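Local coordinates for ribulose-5-phosphate reductase 1 (Staphylococcus aureus, PDB 6XHK), which catalyses the NADPH-dependent reduction of D-ribulose 5-phosphate to D-ribitol 5-phosphate for wall teichoic acid synthesis, at residues H225-V230 and A253-S258. Sequence-based numbering, arbitrary orientation.
Sequences HAFECV and ALLGVS. With NDP (NADPH dihydro-nicotinamide-adenine-dinucleotide phosphate), chain B.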
loop_
_atom_site.group_PDB
_atom_site.type_symbol
_atom_site.label_atom_id
_atom_site.label_comp_id
_atom_site.label_asym_id
_atom_site.label_seq_id
_atom_site.Cartn_x
_atom_site.Cartn_y
_atom_site.Cartn_z
ATOM N N HIS A 225 -18.991 9.875 5.131
ATOM C CA HIS A 225 -18.268 8.922 4.294
ATOM C C HIS A 225 -17.125 8.359 5.129
ATOM O O HIS A 225 -16.475 9.105 5.869
ATOM C CB HIS A 225 -17.690 9.586 3.040
ATOM C CG HIS A 225 -18.663 9.736 1.915
ATOM N ND1 HIS A 225 -19.822 10.469 2.028
ATOM C CD2 HIS A 225 -18.644 9.258 0.651
ATOM C CE1 HIS A 225 -20.483 10.430 0.887
ATOM N NE2 HIS A 225 -19.791 9.698 0.033
ATOM N N ALA A 226 -16.854 7.062 5.008
ATOM C CA ALA A 226 -15.841 6.466 5.874
ATOM C C ALA A 226 -15.004 5.463 5.102
ATOM O O ALA A 226 -15.411 4.971 4.047
ATOM C CB ALA A 226 -16.464 5.808 7.102
ATOM N N PHE A 227 -13.809 5.186 5.653
ATOM C CA PHE A 227 -12.795 4.309 5.062
ATOM C C PHE A 227 -12.336 3.325 6.122
ATOM O O PHE A 227 -11.879 3.736 7.191
ATOM C CB PHE A 227 -11.601 5.103 4.562
ATOM C CG PHE A 227 -11.899 5.908 3.378
ATOM C CD1 PHE A 227 -11.733 5.386 2.114
ATOM C CD2 PHE A 227 -12.359 7.207 3.518
ATOM C CE1 PHE A 227 -12.014 6.144 0.987
ATOM C CE2 PHE A 227 -12.656 7.976 2.401
ATOM C CZ PHE A 227 -12.481 7.444 1.125
ATOM N N GLU A 228 -12.465 2.037 5.842
ATOM C CA GLU A 228 -12.003 0.996 6.752
ATOM C C GLU A 228 -10.605 0.538 6.337
ATOM O O GLU A 228 -10.454 -0.172 5.335
ATOM C CB GLU A 228 -12.978 -0.175 6.779
ATOM C CG GLU A 228 -12.714 -1.134 7.920
ATOM C CD GLU A 228 -12.017 -2.415 7.448
ATOM O OE1 GLU A 228 -11.784 -2.579 6.220
ATOM O OE2 GLU A 228 -11.714 -3.261 8.311
ATOM N N CYS A 229 -9.588 0.941 7.118
ATOM C CA CYS A 229 -8.177 0.671 6.858
ATOM C C CYS A 229 -7.565 -0.160 7.985
ATOM O O CYS A 229 -6.407 0.035 8.384
ATOM C CB CYS A 229 -7.411 1.972 6.663
ATOM S SG CYS A 229 -8.110 3.080 5.478
ATOM N N VAL A 230 -8.386 -1.070 8.516
ATOM C CA VAL A 230 -8.057 -2.051 9.546
ATOM C C VAL A 230 -8.245 -3.432 8.931
ATOM O O VAL A 230 -9.157 -3.638 8.128
ATOM C CB VAL A 230 -8.995 -1.868 10.761
ATOM C CG1 VAL A 230 -8.717 -2.857 11.866
ATOM C CG2 VAL A 230 -8.954 -0.467 11.237
ATOM N N ALA A 253 -16.157 2.723 2.414
ATOM C CA ALA A 253 -15.149 2.056 1.595
ATOM C C ALA A 253 -14.410 1.020 2.431
ATOM O O ALA A 253 -13.839 1.345 3.479
ATOM C CB ALA A 253 -14.161 3.062 1.009
ATOM N N LEU A 254 -14.429 -0.226 1.962
ATOM C CA LEU A 254 -13.814 -1.350 2.654
ATOM C C LEU A 254 -12.420 -1.542 2.070
ATOM O O LEU A 254 -12.277 -1.699 0.853
ATOM C CB LEU A 254 -14.653 -2.617 2.475
ATOM C CG LEU A 254 -15.922 -2.792 3.323
ATOM C CD1 LEU A 254 -15.598 -2.861 4.827
ATOM C CD2 LEU A 254 -16.932 -1.688 3.032
ATOM N N LEU A 255 -11.393 -1.478 2.910
ATOM C CA LEU A 255 -10.037 -1.664 2.414
ATOM C C LEU A 255 -9.317 -2.831 3.055
ATOM O O LEU A 255 -8.539 -3.506 2.369
ATOM C CB LEU A 255 -9.212 -0.395 2.607
ATOM C CG LEU A 255 -9.600 0.650 1.569
ATOM C CD1 LEU A 255 -8.892 1.954 1.829
ATOM C CD2 LEU A 255 -9.224 0.108 0.201
ATOM N N GLY A 256 -9.630 -3.132 4.314
ATOM C CA GLY A 256 -8.928 -4.168 5.053
ATOM C C GLY A 256 -9.298 -5.582 4.645
ATOM O O GLY A 256 -10.472 -5.913 4.467
ATOM N N VAL A 257 -8.285 -6.421 4.528
ATOM C CA VAL A 257 -8.457 -7.824 4.184
ATOM C C VAL A 257 -8.720 -8.615 5.455
ATOM O O VAL A 257 -7.985 -8.478 6.439
ATOM C CB VAL A 257 -7.209 -8.335 3.450
ATOM C CG1 VAL A 257 -7.382 -9.765 3.034
ATOM C CG2 VAL A 257 -6.955 -7.453 2.236
ATOM N N SER A 258 -9.765 -9.448 5.452
ATOM C CA SER A 258 -9.990 -10.228 6.658
ATOM C C SER A 258 -9.595 -11.694 6.535
ATOM O O SER A 258 -9.397 -12.339 7.570
ATOM C CB SER A 258 -11.445 -10.149 7.102
ATOM O OG SER A 258 -11.698 -11.162 8.060
HETATM P PA NDP B . -1.275 -1.983 10.162
HETATM O O1A NDP B . -0.404 -3.012 10.824
HETATM O O2A NDP B . -0.511 -0.672 10.011
HETATM O O5B NDP B . -2.666 -1.807 11.053
HETATM C C5B NDP B . -3.463 -0.580 10.948
HETATM C C4B NDP B . -3.869 -0.035 12.369
HETATM O O4B NDP B . -5.104 -0.322 12.684
HETATM C C3B NDP B . -3.001 -0.686 13.483
HETATM O O3B NDP B . -2.282 0.253 14.155
HETATM C C2B NDP B . -3.958 -1.307 14.493
HETATM O O2B NDP B . -3.380 -0.963 15.821
HETATM C C1B NDP B . -5.078 -0.666 14.268
HETATM N N9A NDP B . -6.290 -1.347 14.735
HETATM C C8A NDP B . -6.436 -2.604 15.246
HETATM N N7A NDP B . -7.749 -2.799 15.557
HETATM C C5A NDP B . -8.394 -1.686 15.246
HETATM C C6A NDP B . -9.876 -1.312 15.377
HETATM N N6A NDP B . -10.800 -2.289 15.909
HETATM N N1A NDP B . -10.299 -0.016 14.966
HETATM C C2A NDP B . -9.357 0.946 14.438
HETATM N N3A NDP B . -7.933 0.572 14.315
HETATM C C4A NDP B . -7.494 -0.785 14.743
HETATM O O3 NDP B . -1.700 -2.471 8.601
HETATM P PN NDP B . -2.110 -1.436 7.320
HETATM O O1N NDP B . -2.498 -0.050 7.841
HETATM O O2N NDP B . -0.924 -1.252 6.431
HETATM O O5D NDP B . -3.338 -2.170 6.466
HETATM C C5D NDP B . -4.146 -3.180 7.108
HETATM C C4D NDP B . -4.929 -4.027 6.232
HETATM O O4D NDP B . -5.020 -3.479 4.746
HETATM C C3D NDP B . -4.342 -5.451 6.088
HETATM O O3D NDP B . -5.416 -6.481 6.215
HETATM C C2D NDP B . -3.765 -5.470 4.862
HETATM O O2D NDP B . -3.645 -6.803 4.273
HETATM C C1D NDP B . -4.708 -4.491 3.959
HETATM N N1N NDP B . -4.140 -4.099 2.651
HETATM C C2N NDP B . -5.071 -4.037 1.521
HETATM C C3N NDP B . -4.614 -3.843 0.065
HETATM C C7N NDP B . -5.718 -3.815 -1.070
HETATM O O7N NDP B . -5.420 -4.067 -2.213
HETATM N N7N NDP B . -7.097 -3.476 -0.712
HETATM C C4N NDP B . -3.152 -3.411 -0.206
HETATM C C5N NDP B . -2.201 -3.707 0.975
HETATM C C6N NDP B . -2.725 -3.786 2.425
HETATM P P2B NDP B . -2.877 -2.223 16.720
HETATM O O1X NDP B . -3.916 -3.324 16.749
HETATM O O2X NDP B . -1.615 -2.774 16.080
HETATM O O3X NDP B . -2.630 -1.721 18.133
#
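The NADPH pocket of the Rossmann domain lies at the carboxyl edge of a parallel sheet, where F227 pairs with A253 and E228 with L254 in parallel register and the two segments run on to the cofactor. A253 N donates to A226 O (2.9 Å), and A253 O takes the N-H of E228 in a nearly straight bond. Beyond it L255 N still reaches E228 O, in the carbonyl plane but bent to 132°, as both strands give way to loops. Here a side chain joins the backbone. E228 sends CG anti to its own N (chi1 -167°) and bends at chi2, which brings the carboxylate alongside segment 253-258; OE1 accepts the N-H of G256 at 2.9 Å, on its syn side and 30° out of the carboxylate plane. That N-H also leans weakly on E228 O, so one residue holds the start of the loop through both its backbone and its side chain. G256 CA makes a CA-H...O contact with V230 O. On the sheet face carrying F227 and A253, the phenyl ring meets A253 CB obliquely through CD1 (3.5 Å), while C229 SG touches L255 CD1; helix 174-186 covers F227 and C229, and helix 232-245 packs against E228 and L254 on the other face. Each loop then serves a different part of the cofactor. V230 CG1 and CG2 lie against the adenine, with CG2 3.4 Å from NDP N3A, whereas L255 O weakly accepts the carboxamide N7N and V257 N bonds weakly to O3D of the nicotinamide ribose. Strand 225-228, helix 232-245 and strand 251-254 thus form a beta-alpha-beta unit whose strand ends line the dinucleotide site, as in the Rossmann domains of zinc-containing alcohol dehydrogenases.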